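COG0778: Nitroreductase (Streptococcus pneumoniae, PDB 2B67) probably catalyses the FMN-dependent reduction of its substrates at the expense of a reduced nicotinamide cofactor, as an oxidoreductase of the nitroreductase family. Local coordinates at residues G150-V164 with R175-E187. Sequence-based numbering, arbitrary orientation.
Sequences GIGSNIILGFDKSKV and RPELLITVGYTDE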
loop_
_atom_site.group_PDB
_atom_site.type_symbol
_atom_site.label_atom_id
_atom_site.label_comp_id
_atom_site.label_asym_id
_atom_site.label_seq_id
_atom_site.Cartn_x
_atom_site.Cartn_y
_atom_site.Cartn_z
ATOM N N GLY A 150 -11.297 -2.628 16.500
ATOM C CA GLY A 150 -11.739 -3.983 16.899
ATOM C C GLY A 150 -12.491 -4.722 15.797
ATOM O O GLY A 150 -13.195 -5.710 16.068
ATOM N N ILE A 151 -12.356 -4.241 14.554
ATOM C CA ILE A 151 -13.086 -4.815 13.400
ATOM C C ILE A 151 -12.113 -5.593 12.492
ATOM O O ILE A 151 -11.037 -5.075 12.126
ATOM C CB ILE A 151 -13.888 -3.730 12.632
ATOM C CG1 ILE A 151 -14.857 -3.005 13.604
ATOM C CG2 ILE A 151 -14.707 -4.338 11.429
ATOM C CD1 ILE A 151 -15.470 -1.706 13.055
ATOM N N GLY A 152 -12.486 -6.831 12.176
ATOM C CA GLY A 152 -11.709 -7.731 11.317
ATOM C C GLY A 152 -11.938 -7.367 9.858
ATOM O O GLY A 152 -12.846 -6.571 9.553
ATOM N N SER A 153 -11.097 -7.895 8.962
ATOM C CA SER A 153 -11.168 -7.609 7.523
ATOM C C SER A 153 -10.304 -8.597 6.788
ATOM O O SER A 153 -9.445 -9.233 7.388
ATOM C CB SER A 153 -10.657 -6.187 7.203
ATOM O OG SER A 153 -9.361 -5.947 7.762
ATOM N N ASN A 154 -10.518 -8.708 5.482
ATOM C CA ASN A 154 -9.584 -9.419 4.617
ATOM C C ASN A 154 -9.512 -8.687 3.270
ATOM O O ASN A 154 -10.539 -8.216 2.786
ATOM C CB ASN A 154 -10.045 -10.856 4.420
ATOM C CG ASN A 154 -8.996 -11.733 3.805
ATOM O OD1 ASN A 154 -9.316 -12.700 3.133
ATOM N ND2 ASN A 154 -7.735 -11.413 4.036
ATOM N N ILE A 155 -8.317 -8.603 2.668
ATOM C CA ILE A 155 -8.123 -7.967 1.360
ATOM C C ILE A 155 -8.207 -9.113 0.333
ATOM O O ILE A 155 -7.526 -10.141 0.484
ATOM C CB ILE A 155 -6.730 -7.262 1.319
ATOM C CG1 ILE A 155 -6.704 -6.072 2.284
ATOM C CG2 ILE A 155 -6.361 -6.783 -0.082
ATOM C CD1 ILE A 155 -5.326 -5.595 2.681
ATOM N N ILE A 156 -9.067 -8.958 -0.672
ATOM C CA ILE A 156 -9.322 -9.998 -1.652
ATOM C C ILE A 156 -8.979 -9.411 -3.004
ATOM O O ILE A 156 -9.467 -8.337 -3.386
ATOM C CB ILE A 156 -10.837 -10.463 -1.633
ATOM C CG1 ILE A 156 -11.145 -11.234 -0.348
ATOM C CG2 ILE A 156 -11.200 -11.281 -2.845
ATOM C CD1 ILE A 156 -12.675 -11.370 -0.102
ATOM N N LEU A 157 -8.110 -10.119 -3.701
ATOM C CA LEU A 157 -7.753 -9.801 -5.052
ATOM C C LEU A 157 -8.355 -10.811 -6.041
ATOM O O LEU A 157 -8.462 -10.531 -7.240
ATOM C CB LEU A 157 -6.225 -9.807 -5.137
ATOM C CG LEU A 157 -5.518 -9.238 -6.360
ATOM C CD1 LEU A 157 -6.194 -7.960 -6.868
ATOM C CD2 LEU A 157 -4.052 -8.995 -6.019
ATOM N N GLY A 158 -8.763 -11.981 -5.550
ATOM C CA GLY A 158 -9.376 -13.017 -6.423
ATOM C C GLY A 158 -10.867 -12.804 -6.716
ATOM O O GLY A 158 -11.758 -13.421 -6.072
ATOM N N PHE A 159 -11.138 -11.917 -7.682
ATOM C CA PHE A 159 -12.478 -11.601 -8.119
ATOM C C PHE A 159 -12.396 -11.098 -9.550
ATOM O O PHE A 159 -11.302 -10.752 -10.041
ATOM C CB PHE A 159 -13.179 -10.561 -7.203
ATOM C CG PHE A 159 -12.522 -9.214 -7.195
ATOM C CD1 PHE A 159 -11.412 -8.963 -6.389
ATOM C CD2 PHE A 159 -13.010 -8.182 -7.988
ATOM C CE1 PHE A 159 -10.802 -7.671 -6.376
ATOM C CE2 PHE A 159 -12.414 -6.917 -7.968
ATOM C CZ PHE A 159 -11.312 -6.669 -7.165
ATOM N N ASP A 160 -13.552 -11.088 -10.211
ATOM C CA ASP A 160 -13.682 -10.779 -11.624
ATOM C C ASP A 160 -13.828 -9.267 -11.817
ATOM O O ASP A 160 -14.934 -8.746 -11.791
ATOM C CB ASP A 160 -14.936 -11.480 -12.182
ATOM C CG ASP A 160 -15.108 -11.256 -13.670
ATOM O OD1 ASP A 160 -14.234 -10.564 -14.247
ATOM O OD2 ASP A 160 -16.072 -11.806 -14.270
ATOM N N LYS A 161 -12.713 -8.581 -12.002
ATOM C CA LYS A 161 -12.694 -7.130 -12.063
ATOM C C LYS A 161 -13.560 -6.547 -13.169
ATOM O O LYS A 161 -14.080 -5.438 -13.021
ATOM C CB LYS A 161 -11.261 -6.597 -12.185
ATOM C CG LYS A 161 -10.479 -6.674 -10.881
ATOM C CD LYS A 161 -8.992 -6.530 -11.129
ATOM C CE LYS A 161 -8.166 -6.485 -9.832
ATOM N NZ LYS A 161 -6.848 -5.851 -10.132
ATOM N N SER A 162 -13.741 -7.308 -14.256
ATOM C CA SER A 162 -14.455 -6.821 -15.446
ATOM C C SER A 162 -15.960 -6.624 -15.218
ATOM O O SER A 162 -16.646 -5.951 -16.006
ATOM C CB SER A 162 -14.239 -7.793 -16.619
ATOM O OG SER A 162 -14.966 -9.012 -16.455
ATOM N N LYS A 163 -16.510 -7.186 -14.151
ATOM C CA LYS A 163 -17.968 -7.005 -13.960
ATOM C C LYS A 163 -18.321 -6.096 -12.793
ATOM O O LYS A 163 -19.513 -5.804 -12.562
ATOM C CB LYS A 163 -18.689 -8.365 -13.797
ATOM C CG LYS A 163 -18.668 -9.242 -15.054
ATOM C CD LYS A 163 -19.356 -10.595 -14.810
ATOM C CE LYS A 163 -19.423 -11.420 -16.116
ATOM N NZ LYS A 163 -19.860 -12.838 -15.826
ATOM N N VAL A 164 -17.301 -5.679 -12.044
ATOM C CA VAL A 164 -17.540 -4.991 -10.774
ATOM C C VAL A 164 -18.226 -3.640 -10.975
ATOM O O VAL A 164 -19.138 -3.295 -10.204
ATOM C CB VAL A 164 -16.250 -4.802 -9.882
ATOM C CG1 VAL A 164 -16.619 -4.024 -8.626
ATOM C CG2 VAL A 164 -15.666 -6.147 -9.428
ATOM N N ARG A 175 -11.528 1.984 -11.818
ATOM C CA ARG A 175 -11.295 0.541 -11.927
ATOM C C ARG A 175 -11.175 -0.107 -10.546
ATOM O O ARG A 175 -10.600 0.489 -9.611
ATOM C CB ARG A 175 -10.070 0.215 -12.776
ATOM C CG ARG A 175 -8.785 0.655 -12.143
ATOM C CD ARG A 175 -7.586 0.037 -12.851
ATOM N NE ARG A 175 -6.384 0.058 -12.013
ATOM C CZ ARG A 175 -5.152 -0.197 -12.469
ATOM N NH1 ARG A 175 -4.106 -0.157 -11.646
ATOM N NH2 ARG A 175 -4.955 -0.433 -13.772
ATOM N N PRO A 176 -11.757 -1.302 -10.400
ATOM C CA PRO A 176 -11.697 -1.959 -9.109
ATOM C C PRO A 176 -10.286 -2.477 -8.850
ATOM O O PRO A 176 -9.643 -3.041 -9.746
ATOM C CB PRO A 176 -12.737 -3.093 -9.225
ATOM C CG PRO A 176 -12.910 -3.326 -10.702
ATOM C CD PRO A 176 -12.565 -2.041 -11.397
ATOM N N GLU A 177 -9.778 -2.229 -7.657
ATOM C CA GLU A 177 -8.454 -2.762 -7.305
ATOM C C GLU A 177 -8.511 -3.983 -6.386
ATOM O O GLU A 177 -7.755 -4.947 -6.571
ATOM C CB GLU A 177 -7.599 -1.666 -6.649
ATOM C CG GLU A 177 -7.311 -0.468 -7.592
ATOM C CD GLU A 177 -6.218 -0.735 -8.622
ATOM O OE1 GLU A 177 -5.639 -1.843 -8.672
ATOM O OE2 GLU A 177 -5.944 0.174 -9.410
ATOM N N LEU A 178 -9.407 -3.923 -5.397
ATOM C CA LEU A 178 -9.441 -4.858 -4.241
ATOM C C LEU A 178 -10.843 -4.866 -3.660
ATOM O O LEU A 178 -11.531 -3.831 -3.672
ATOM C CB LEU A 178 -8.532 -4.321 -3.094
ATOM C CG LEU A 178 -7.008 -4.338 -3.166
ATOM C CD1 LEU A 178 -6.382 -3.687 -1.916
ATOM C CD2 LEU A 178 -6.461 -5.775 -3.372
ATOM N N LEU A 179 -11.231 -6.004 -3.088
ATOM C CA LEU A 179 -12.408 -6.077 -2.228
ATOM C C LEU A 179 -11.889 -6.292 -0.811
ATOM O O LEU A 179 -11.055 -7.159 -0.583
ATOM C CB LEU A 179 -13.359 -7.239 -2.624
ATOM C CG LEU A 179 -13.863 -7.299 -4.077
ATOM C CD1 LEU A 179 -14.886 -8.447 -4.247
ATOM C CD2 LEU A 179 -14.478 -5.939 -4.548
ATOM N N ILE A 180 -12.385 -5.507 0.128
ATOM C CA ILE A 180 -12.005 -5.623 1.528
ATOM C C ILE A 180 -13.254 -6.024 2.263
ATOM O O ILE A 180 -14.163 -5.188 2.415
ATOM C CB ILE A 180 -11.598 -4.259 2.169
ATOM C CG1 ILE A 180 -10.812 -3.360 1.204
ATOM C CG2 ILE A 180 -10.926 -4.498 3.522
ATOM C CD1 ILE A 180 -9.411 -3.521 1.217
ATOM N N THR A 181 -13.308 -7.266 2.728
ATOM C CA THR A 181 -14.433 -7.681 3.559
ATOM C C THR A 181 -14.283 -7.124 4.961
ATOM O O THR A 181 -13.174 -6.996 5.469
ATOM C CB THR A 181 -14.558 -9.193 3.635
ATOM O OG1 THR A 181 -13.294 -9.752 4.035
ATOM C CG2 THR A 181 -15.015 -9.755 2.229
ATOM N N VAL A 182 -15.409 -6.796 5.583
ATOM C CA VAL A 182 -15.377 -6.137 6.894
ATOM C C VAL A 182 -16.354 -6.806 7.835
ATOM O O VAL A 182 -17.513 -7.034 7.480
ATOM C CB VAL A 182 -15.659 -4.629 6.788
ATOM C CG1 VAL A 182 -15.453 -3.972 8.158
ATOM C CG2 VAL A 182 -14.675 -3.985 5.760
ATOM N N GLY A 183 -15.868 -7.178 9.008
ATOM C CA GLY A 183 -16.728 -7.808 9.987
ATOM C C GLY A 183 -15.976 -8.236 11.209
ATOM O O GLY A 183 -14.743 -8.193 11.265
ATOM N N TYR A 184 -16.729 -8.681 12.205
ATOM C CA TYR A 184 -16.130 -9.223 13.408
ATOM C C TYR A 184 -15.835 -10.689 13.201
ATOM O O TYR A 184 -16.607 -11.394 12.543
ATOM C CB TYR A 184 -17.078 -8.993 14.577
ATOM C CG TYR A 184 -17.253 -7.531 14.861
ATOM C CD1 TYR A 184 -18.304 -6.811 14.291
ATOM C CD2 TYR A 184 -16.347 -6.852 15.682
ATOM C CE1 TYR A 184 -18.473 -5.448 14.575
ATOM C CE2 TYR A 184 -16.507 -5.501 15.959
ATOM C CZ TYR A 184 -17.565 -4.805 15.402
ATOM O OH TYR A 184 -17.719 -3.455 15.663
ATOM N N THR A 185 -14.728 -11.149 13.771
ATOM C CA THR A 185 -14.171 -12.477 13.503
ATOM C C THR A 185 -14.710 -13.574 14.414
ATOM O O THR A 185 -14.713 -13.426 15.636
ATOM C CB THR A 185 -12.679 -12.473 13.741
ATOM O OG1 THR A 185 -12.103 -11.315 13.123
ATOM C CG2 THR A 185 -12.046 -13.778 13.220
ATOM N N ASP A 186 -15.094 -14.696 13.796
ATOM C CA ASP A 186 -15.655 -15.835 14.505
ATOM C C ASP A 186 -14.620 -16.943 14.798
ATOM O O ASP A 186 -14.989 -18.085 15.137
ATOM C CB ASP A 186 -16.866 -16.394 13.744
ATOM C CG ASP A 186 -17.813 -17.209 14.648
ATOM O OD1 ASP A 186 -18.097 -16.780 15.808
ATOM O OD2 ASP A 186 -18.269 -18.288 14.200
ATOM N N GLU A 187 -13.334 -16.618 14.685
ATOM C CA GLU A 187 -12.286 -17.574 15.037
ATOM C C GLU A 187 -10.983 -16.923 15.453
ATOM O O GLU A 187 -10.560 -15.923 14.874
ATOM C CB GLU A 187 -12.043 -18.607 13.916
ATOM C CG GLU A 187 -12.201 -18.070 12.497
ATOM C CD GLU A 187 -11.625 -18.988 11.422
ATOM O OE1 GLU A 187 -11.858 -20.220 11.454
ATOM O OE2 GLU A 187 -10.948 -18.458 10.523
HETATM O O HOH W 1 -5.452 -4.697 -7.987
HETATM O O HOH W 2 -5.394 -3.406 -11.076
#
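Ile156 and Leu179 exchange two backbone hydrogen bonds, Ile156 N to Leu179 O at 2.7 Å and Leu179 N to Ile156 O at 2.9 Å, and they illustrate how an antiparallel pairing can set out a cofactor site. Strand 152-156, the outermost of its chain's antiparallel sheet on this side, pairs with strand 174-183 in the nitroreductase alpha-beta sandwich. Asn154 pairs with Thr181 in the same two-bond manner, and Gly152 with Gly183 less evenly, its N donating only a weak bond. Thr181 OG1, set between its backbone N and carbonyl carbon (chi1 53°), accepts a second, weak bond from Asn154 N. Just past the paired strand, the backbone nitrogens of Leu157 and Gly158 donate to FMN O4, the former weakly.

Farther along, past Gly158, a water accepts from Lys161 NZ (2.8 Å) and lies within bonding distance of Glu177 O and Glu177 OE1, between charges that do not touch directly. Arg175 makes a salt bridge to Glu177, NE and NH1 both donating to OE2, which probably keeps that carboxylate ionised.

The packing differs on the two faces of the sheet. On one, Ile155 CG2 presses tightly on Leu178 CD2 (3.4 Å), while Pro40 of the second subunit packs on Ile155 and Leu133 of that subunit on Leu178. On the other, Ile156 CD1 meets Thr181 CG2, with helix 68-74 packed against both residues. Beyond the strand Phe159 folds back, its edge toward the backbone of Glu177 and Leu178, and Leu179 CG sits 3.7 Å from the ring centroid, only 9° off the normal.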